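Local coordinates for protein ALDH21) (Physcomitrella patens subsp. patens, PDB 5N5S) that probably oxidises D-glyceraldehyde 3-phosphate to 3-phosphoglycerate with NADP(+) and water, as a non-phosphorylating member of the aldehyde dehydrogenase family, at residues K259-T264 / V282-G287; L326-R331 / V420-Y425. All coordinates share one frame; numbering follows the deposited sequence.

Contact 1 of 2, residues K259-T264 / V282-G287. With NAP (NADP nicotinamide-adenine-dinucleotide phosphate), chain G.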
loop_
_atom_site.group_PDB
_atom_site.type_symbol
_atom_site.label_atom_id
_atom_site.label_comp_id
_atom_site.label_asym_id
_atom_site.label_seq_id
_atom_site.Cartn_x
_atom_site.Cartn_y
_atom_site.Cartn_z
ATOM N N LYS B 259 -19.581 0.305 -20.017
ATOM C CA LYS B 259 -18.449 1.165 -19.675
ATOM C C LYS B 259 -17.120 0.409 -19.779
ATOM O O LYS B 259 -16.053 1.024 -19.840
ATOM C CB LYS B 259 -18.645 1.821 -18.295
ATOM C CG LYS B 259 -19.862 2.771 -18.207
ATOM C CD LYS B 259 -19.761 4.038 -19.101
ATOM C CE LYS B 259 -18.901 5.212 -18.615
ATOM N NZ LYS B 259 -19.439 5.859 -17.386
ATOM N N LEU B 260 -17.199 -0.926 -19.842
ATOM C CA LEU B 260 -16.051 -1.804 -19.981
ATOM C C LEU B 260 -16.404 -3.054 -20.777
ATOM O O LEU B 260 -17.488 -3.619 -20.609
ATOM C CB LEU B 260 -15.475 -2.187 -18.592
ATOM C CG LEU B 260 -14.400 -3.303 -18.535
ATOM C CD1 LEU B 260 -13.012 -2.767 -18.857
ATOM C CD2 LEU B 260 -14.391 -3.980 -17.196
ATOM N N LEU B 261 -15.475 -3.474 -21.633
ATOM C CA LEU B 261 -15.526 -4.716 -22.375
ATOM C C LEU B 261 -14.338 -5.562 -21.887
ATOM O O LEU B 261 -13.183 -5.127 -21.959
ATOM C CB LEU B 261 -15.450 -4.492 -23.909
ATOM C CG LEU B 261 -15.095 -5.725 -24.781
ATOM C CD1 LEU B 261 -16.205 -6.791 -24.750
ATOM C CD2 LEU B 261 -14.797 -5.316 -26.203
ATOM N N THR B 262 -14.630 -6.740 -21.350
ATOM C CA THR B 262 -13.588 -7.670 -20.915
ATOM C C THR B 262 -13.719 -8.924 -21.775
ATOM O O THR B 262 -14.747 -9.606 -21.753
ATOM C CB THR B 262 -13.528 -7.863 -19.377
ATOM O OG1 THR B 262 -12.522 -8.825 -19.062
ATOM C CG2 THR B 262 -14.864 -8.240 -18.742
ATOM N N PHE B 263 -12.700 -9.160 -22.600
ATOM C CA PHE B 263 -12.656 -10.278 -23.531
ATOM C C PHE B 263 -11.529 -11.248 -23.253
ATOM O O PHE B 263 -10.385 -10.841 -23.034
ATOM C CB PHE B 263 -12.561 -9.748 -24.976
ATOM C CG PHE B 263 -12.383 -10.788 -26.062
ATOM C CD1 PHE B 263 -13.485 -11.403 -26.650
ATOM C CD2 PHE B 263 -11.117 -11.142 -26.509
ATOM C CE1 PHE B 263 -13.321 -12.357 -27.660
ATOM C CE2 PHE B 263 -10.959 -12.102 -27.516
ATOM C CZ PHE B 263 -12.064 -12.693 -28.089
ATOM N N THR B 264 -11.856 -12.546 -23.333
ATOM C CA THR B 264 -10.923 -13.667 -23.228
ATOM C C THR B 264 -11.183 -14.535 -24.453
ATOM O O THR B 264 -12.303 -15.015 -24.650
ATOM C CB THR B 264 -11.015 -14.388 -21.870
ATOM O OG1 THR B 264 -10.747 -13.454 -20.826
ATOM C CG2 THR B 264 -10.001 -15.510 -21.741
ATOM N N VAL B 282 -11.200 -1.303 -22.183
ATOM C CA VAL B 282 -11.018 -2.646 -22.723
ATOM C C VAL B 282 -9.961 -3.433 -21.921
ATOM O O VAL B 282 -8.950 -2.869 -21.486
ATOM C CB VAL B 282 -10.709 -2.523 -24.249
ATOM C CG1 VAL B 282 -9.751 -3.588 -24.756
ATOM C CG2 VAL B 282 -11.990 -2.499 -25.072
ATOM N N VAL B 283 -10.255 -4.726 -21.693
ATOM C CA VAL B 283 -9.401 -5.731 -21.059
ATOM C C VAL B 283 -9.319 -6.849 -22.096
ATOM O O VAL B 283 -10.367 -7.324 -22.562
ATOM C CB VAL B 283 -9.967 -6.240 -19.698
ATOM C CG1 VAL B 283 -9.105 -7.372 -19.120
ATOM C CG2 VAL B 283 -10.090 -5.101 -18.693
ATOM N N MET B 284 -8.091 -7.234 -22.492
ATOM C CA MET B 284 -7.828 -8.267 -23.503
ATOM C C MET B 284 -6.959 -9.405 -22.995
ATOM O O MET B 284 -5.765 -9.218 -22.767
ATOM C CB MET B 284 -7.215 -7.658 -24.786
ATOM C CG MET B 284 -8.183 -6.822 -25.592
ATOM S SD MET B 284 -9.410 -7.835 -26.414
ATOM C CE MET B 284 -10.824 -6.720 -26.396
ATOM N N GLU B 285 -7.554 -10.591 -22.838
ATOM C CA GLU B 285 -6.856 -11.812 -22.429
ATOM C C GLU B 285 -6.823 -12.702 -23.672
ATOM O O GLU B 285 -7.813 -13.362 -23.985
ATOM C CB GLU B 285 -7.590 -12.488 -21.247
ATOM C CG GLU B 285 -7.391 -11.801 -19.900
ATOM C CD GLU B 285 -5.982 -11.837 -19.322
ATOM O OE1 GLU B 285 -5.626 -10.901 -18.573
ATOM O OE2 GLU B 285 -5.220 -12.776 -19.642
ATOM N N LEU B 286 -5.723 -12.647 -24.435
ATOM C CA LEU B 286 -5.623 -13.356 -25.721
ATOM C C LEU B 286 -4.636 -14.538 -25.704
ATOM O O LEU B 286 -4.274 -15.006 -24.626
ATOM C CB LEU B 286 -5.328 -12.356 -26.863
ATOM C CG LEU B 286 -6.089 -11.013 -26.758
ATOM C CD1 LEU B 286 -5.436 -9.959 -27.545
ATOM C CD2 LEU B 286 -7.536 -11.140 -27.163
ATOM N N GLY B 287 -4.275 -15.044 -26.888
ATOM C CA GLY B 287 -3.421 -16.208 -27.064
ATOM C C GLY B 287 -1.967 -16.081 -26.648
ATOM O O GLY B 287 -1.503 -15.005 -26.268
HETATM P PA NAP G . -12.468 -17.156 -29.941
HETATM O O1A NAP G . -11.842 -15.877 -30.355
HETATM O O2A NAP G . -12.904 -18.043 -31.114
HETATM O O5B NAP G . -13.820 -16.900 -29.126
HETATM C C5B NAP G . -13.952 -16.372 -27.791
HETATM C C4B NAP G . -15.347 -15.811 -27.647
HETATM O O4B NAP G . -15.533 -14.703 -28.560
HETATM C C3B NAP G . -16.512 -16.772 -27.907
HETATM O O3B NAP G . -17.524 -16.570 -26.925
HETATM C C2B NAP G . -16.979 -16.375 -29.306
HETATM O O2B NAP G . -18.319 -16.767 -29.673
HETATM C C1B NAP G . -16.753 -14.870 -29.259
HETATM N N9A NAP G . -16.707 -14.070 -30.483
HETATM C C8A NAP G . -15.992 -14.331 -31.623
HETATM N N7A NAP G . -16.086 -13.397 -32.537
HETATM C C5A NAP G . -16.920 -12.451 -31.960
HETATM C C6A NAP G . -17.399 -11.201 -32.410
HETATM N N6A NAP G . -17.069 -10.660 -33.584
HETATM N N1A NAP G . -18.214 -10.503 -31.582
HETATM C C2A NAP G . -18.519 -11.024 -30.387
HETATM N N3A NAP G . -18.124 -12.188 -29.854
HETATM C C4A NAP G . -17.318 -12.858 -30.695
HETATM O O3 NAP G . -11.668 -18.147 -28.975
HETATM P PN NAP G . -11.872 -19.653 -28.474
HETATM O O1N NAP G . -11.666 -20.576 -29.614
HETATM O O2N NAP G . -13.133 -19.741 -27.705
HETATM O O5D NAP G . -10.626 -19.785 -27.484
HETATM C C5D NAP G . -9.280 -19.999 -27.979
HETATM C C4D NAP G . -8.417 -18.761 -27.863
HETATM O O4D NAP G . -8.574 -18.169 -26.550
HETATM C C3D NAP G . -6.917 -19.016 -27.988
HETATM O O3D NAP G . -6.265 -17.998 -28.742
HETATM C C2D NAP G . -6.483 -19.022 -26.524
HETATM O O2D NAP G . -5.104 -18.777 -26.285
HETATM C C1D NAP G . -7.320 -17.820 -26.000
HETATM N N1N NAP G . -7.428 -17.861 -24.483
HETATM C C2N NAP G . -6.870 -16.825 -23.704
HETATM C C3N NAP G . -6.869 -16.953 -22.324
HETATM C C7N NAP G . -6.189 -15.996 -21.364
HETATM O O7N NAP G . -6.379 -16.123 -20.135
HETATM N N7N NAP G . -5.439 -15.013 -21.874
HETATM C C4N NAP G . -7.437 -18.096 -21.758
HETATM C C5N NAP G . -7.983 -19.089 -22.556
HETATM C C6N NAP G . -7.976 -18.950 -23.913
HETATM P P2B NAP G . -18.748 -18.206 -30.230
HETATM O O1X NAP G . -17.734 -19.301 -30.000
HETATM O O2X NAP G . -19.096 -17.988 -31.723
HETATM O O3X NAP G . -20.030 -18.399 -29.422
#
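Phe263 and Val283 are joined by the straightest of three backbone hydrogen bonds linking 259-264 to 282-287, Phe263 N reaching Val283 O at 3.0 Å. Its N-H...O angle is 179°. Val283 N bonds Leu261 O, and Glu285 N closes on Phe263 O at 2.8 Å. With segment axes only 3° apart, this is a regular parallel pair.

Apolar contacts centre on Phe263, on the face it shares with Leu261 and Met284. Phe263 has CG opposite its backbone N (chi1 175°), which carries the ring between Met284 and Leu286 of the partner segment and the adenosine ribose of NADP. Met284 SD lies 3.7 Å from Phe263 CD2, an oblique Met-aromatic contact, while Leu286 CD2 meets the ring edge in plane, 3.6 Å from Phe263 CE2. NADP O4B also approaches the edge, at Phe263 CE1. Replacing Phe263 with alanine is likely to open a gap between Met284, Leu286 and the adenosine ribose and to leave the methionine sulfur without its aromatic partner.

The strands belong to the beta-alpha-beta unit 260-264, 267-276, 281-285 of the Rossmann-type NADP-binding sheet; Ile269 and Met273 of its helix pack on Phe263.

The polar contacts, with the cofactor's, centre on Thr264 and Glu285. Thr264 OG1 sits 3.3 Å from Glu285 CB, but its hydrogen bond goes to Lys198 NZ, which also binds Thr262 OG1. The Thr264 methyl CG2 packs on the nicotinamide ring at C3N, 3.5 Å away. The carboxamide nitrogen N7N donates to Leu286 O at 3.0 Å and to Glu285 OE2 at 3.2 Å, two bonds that limit rotation of the amide. Glu285, the predicted active-site residue, bends at its second torsion to bring OE2 there, and its side chain also touches Tyr481.

Contact 2 of 2, residues L326-R331 / V420-Y425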
loop_
_atom_site.group_PDB
_atom_site.type_symbol
_atom_site.label_atom_id
_atom_site.label_comp_id
_atom_site.label_asym_id
_atom_site.label_seq_id
_atom_site.Cartn_x
_atom_site.Cartn_y
_atom_site.Cartn_z
ATOM N N LEU B 326 10.121 -25.647 -26.143
ATOM C CA LEU B 326 11.009 -26.157 -25.098
ATOM C C LEU B 326 12.475 -25.981 -25.509
ATOM O O LEU B 326 12.906 -26.544 -26.513
ATOM C CB LEU B 326 10.670 -27.634 -24.785
ATOM C CG LEU B 326 11.452 -28.341 -23.666
ATOM C CD1 LEU B 326 11.391 -27.564 -22.345
ATOM C CD2 LEU B 326 10.954 -29.757 -23.477
ATOM N N TYR B 327 13.226 -25.191 -24.728
ATOM C CA TYR B 327 14.649 -24.889 -24.934
ATOM C C TYR B 327 15.466 -25.549 -23.840
ATOM O O TYR B 327 15.324 -25.204 -22.670
ATOM C CB TYR B 327 14.894 -23.365 -24.995
ATOM C CG TYR B 327 14.127 -22.701 -26.120
ATOM C CD1 TYR B 327 14.646 -22.658 -27.413
ATOM C CD2 TYR B 327 12.858 -22.157 -25.906
ATOM C CE1 TYR B 327 13.928 -22.085 -28.463
ATOM C CE2 TYR B 327 12.127 -21.594 -26.950
ATOM C CZ TYR B 327 12.666 -21.559 -28.227
ATOM O OH TYR B 327 11.942 -21.014 -29.260
ATOM N N VAL B 328 16.277 -26.552 -24.218
ATOM C CA VAL B 328 17.106 -27.328 -23.285
ATOM C C VAL B 328 18.586 -27.104 -23.562
ATOM O O VAL B 328 19.010 -27.187 -24.722
ATOM C CB VAL B 328 16.735 -28.841 -23.285
ATOM C CG1 VAL B 328 17.496 -29.599 -22.197
ATOM C CG2 VAL B 328 15.225 -29.041 -23.117
ATOM N N HIS B 329 19.368 -26.799 -22.498
ATOM C CA HIS B 329 20.818 -26.591 -22.596
ATOM C C HIS B 329 21.476 -27.864 -23.131
ATOM O O HIS B 329 21.083 -28.967 -22.737
ATOM C CB HIS B 329 21.422 -26.171 -21.246
ATOM C CG HIS B 329 22.857 -25.741 -21.348
ATOM N ND1 HIS B 329 23.893 -26.642 -21.161
ATOM C CD2 HIS B 329 23.385 -24.530 -21.656
ATOM C CE1 HIS B 329 25.012 -25.954 -21.338
ATOM N NE2 HIS B 329 24.764 -24.686 -21.650
ATOM N N GLU B 330 22.450 -27.705 -24.051
ATOM C CA GLU B 330 23.180 -28.770 -24.758
ATOM C C GLU B 330 23.680 -29.927 -23.873
ATOM O O GLU B 330 23.659 -31.079 -24.326
ATOM C CB GLU B 330 24.341 -28.183 -25.583
ATOM C CG GLU B 330 25.437 -27.516 -24.765
ATOM C CD GLU B 330 26.541 -26.802 -25.517
ATOM O OE1 GLU B 330 26.575 -26.870 -26.768
ATOM O OE2 GLU B 330 27.387 -26.179 -24.839
ATOM N N ARG B 331 24.133 -29.634 -22.636
ATOM C CA ARG B 331 24.675 -30.648 -21.711
ATOM C C ARG B 331 23.585 -31.574 -21.104
ATOM O O ARG B 331 23.915 -32.622 -20.546
ATOM C CB ARG B 331 25.521 -29.972 -20.610
ATOM C CG ARG B 331 24.684 -29.500 -19.442
ATOM C CD ARG B 331 25.391 -28.596 -18.472
ATOM N NE ARG B 331 24.622 -28.515 -17.232
ATOM C CZ ARG B 331 23.600 -27.697 -17.024
ATOM N NH1 ARG B 331 22.943 -27.731 -15.875
ATOM N NH2 ARG B 331 23.214 -26.848 -17.976
ATOM N N VAL B 420 4.660 -30.026 -28.973
ATOM C CA VAL B 420 5.758 -29.352 -28.278
ATOM C C VAL B 420 6.934 -29.276 -29.248
ATOM O O VAL B 420 7.291 -30.275 -29.856
ATOM C CB VAL B 420 6.131 -30.008 -26.917
ATOM C CG1 VAL B 420 7.356 -29.342 -26.285
ATOM C CG2 VAL B 420 4.956 -29.949 -25.953
ATOM N N LEU B 421 7.497 -28.076 -29.415
ATOM C CA LEU B 421 8.626 -27.815 -30.297
ATOM C C LEU B 421 9.923 -27.799 -29.488
ATOM O O LEU B 421 10.129 -26.897 -28.668
ATOM C CB LEU B 421 8.397 -26.482 -31.017
ATOM C CG LEU B 421 7.770 -26.501 -32.417
ATOM C CD1 LEU B 421 6.541 -27.402 -32.514
ATOM C CD2 LEU B 421 7.379 -25.111 -32.815
ATOM N N LEU B 422 10.773 -28.832 -29.697
ATOM C CA LEU B 422 12.049 -29.025 -29.004
ATOM C C LEU B 422 13.215 -28.316 -29.686
ATOM O O LEU B 422 13.409 -28.436 -30.902
ATOM C CB LEU B 422 12.393 -30.519 -28.879
ATOM C CG LEU B 422 12.763 -31.078 -27.491
ATOM C CD1 LEU B 422 13.201 -32.520 -27.602
ATOM C CD2 LEU B 422 13.859 -30.288 -26.789
ATOM N N TYR B 423 14.007 -27.602 -28.879
ATOM C CA TYR B 423 15.201 -26.892 -29.328
ATOM C C TYR B 423 16.337 -27.028 -28.311
ATOM O O TYR B 423 16.098 -27.155 -27.105
ATOM C CB TYR B 423 14.907 -25.405 -29.589
ATOM C CG TYR B 423 13.810 -25.127 -30.598
ATOM C CD1 TYR B 423 14.072 -25.135 -31.966
ATOM C CD2 TYR B 423 12.514 -24.834 -30.186
ATOM C CE1 TYR B 423 13.067 -24.877 -32.897
ATOM C CE2 TYR B 423 11.505 -24.556 -31.107
ATOM C CZ TYR B 423 11.787 -24.573 -32.461
ATOM O OH TYR B 423 10.788 -24.315 -33.366
ATOM N N LYS B 424 17.575 -26.998 -28.822
ATOM C CA LYS B 424 18.812 -27.042 -28.049
ATOM C C LYS B 424 19.422 -25.634 -28.035
ATOM O O LYS B 424 19.391 -24.953 -29.056
ATOM C CB LYS B 424 19.804 -28.017 -28.728
ATOM C CG LYS B 424 21.045 -28.361 -27.906
ATOM C CD LYS B 424 22.210 -28.849 -28.783
ATOM C CE LYS B 424 22.343 -30.357 -28.851
ATOM N NZ LYS B 424 23.401 -30.792 -29.807
ATOM N N TYR B 425 20.036 -25.231 -26.928
ATOM C CA TYR B 425 20.759 -23.953 -26.871
ATOM C C TYR B 425 22.108 -24.155 -26.183
ATOM O O TYR B 425 22.277 -25.136 -25.450
ATOM C CB TYR B 425 19.920 -22.813 -26.221
ATOM C CG TYR B 425 19.766 -22.927 -24.722
ATOM C CD1 TYR B 425 20.680 -22.328 -23.857
ATOM C CD2 TYR B 425 18.691 -23.612 -24.162
ATOM C CE1 TYR B 425 20.539 -22.422 -22.476
ATOM C CE2 TYR B 425 18.526 -23.691 -22.781
ATOM C CZ TYR B 425 19.463 -23.111 -21.943
ATOM O OH TYR B 425 19.335 -23.236 -20.586
#
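Tyr425 lays its ring against the backbone of 326-331, with CE2 3.2 Å from His329 N and His329 CA over one face, offset toward the rim. The placement follows from chi1 of 74°, which sets CG between the backbone N and carbonyl carbon and folds the ring back across the neighbouring strand. His329 adds an off-centre CH-pi contact from CB, 4.2 Å from the Tyr425 ring centroid, and turns its imidazole edge toward the same ring, planes at 79°, in an offset edge-to-face pair.

Tyr327 and Tyr423 project side by side from the same sheet face. Their planes differ by 15°, near-parallel but displaced, with little of either ring over the other; Tyr327 CD1 meets Tyr423 CB, and Tyr327 CE1 meets Tyr423 CD2, both at 3.5 Å. On the face of Val328 and Leu422, Val328 CG2 meets Leu422 CD2 at 4.1 Å.

A parallel backbone ladder fixes this register. Leu326 N to Leu421 O and Tyr423 N to Leu326 O each measure 2.8 Å; Val328 N then donates to Tyr423 O, Tyr425 N to Val328 O, and Glu330 N to Tyr425 O.

The phenol ends are held from farther out: Tyr327 OH by Arg325 NH2, Tyr423 OH by Val404 O, and Tyr425 OH by Asp295 OD1. Strand 323-329 lies between 419-425 and 290-294 in the mixed sheet, and 419-425 pairs on its other edge with 395-402. Helix 333-345 packs on Val328 and Leu422, whereas helix 428-435 touches Tyr327 and Tyr425 on the tyrosine face.

In the fold
Contacts 1 and 2 pair parallel strands in two different sheets of the chain, their centres about 33 Å apart and their nearest atoms about 14 Å apart, without touching. Contact 1 belongs to the cofactor-binding sheet, its centre about 10 Å from that of the chain, and borders the nicotinamide directly. Contact 2 has its centre about 27 Å from the chain's, in the mixed sheet that holds strands 323-329 and 419-425; Val420 remains about 10 Å, side chain to side chain, from the succinate-binding Tyr314, and Leu421 about 10 Å from Glu414, which hydrogen-bonds NADP. Between the contacts the chain passes through Cys320, which binds both succinate and NADP, shortly before strand 323-329 begins.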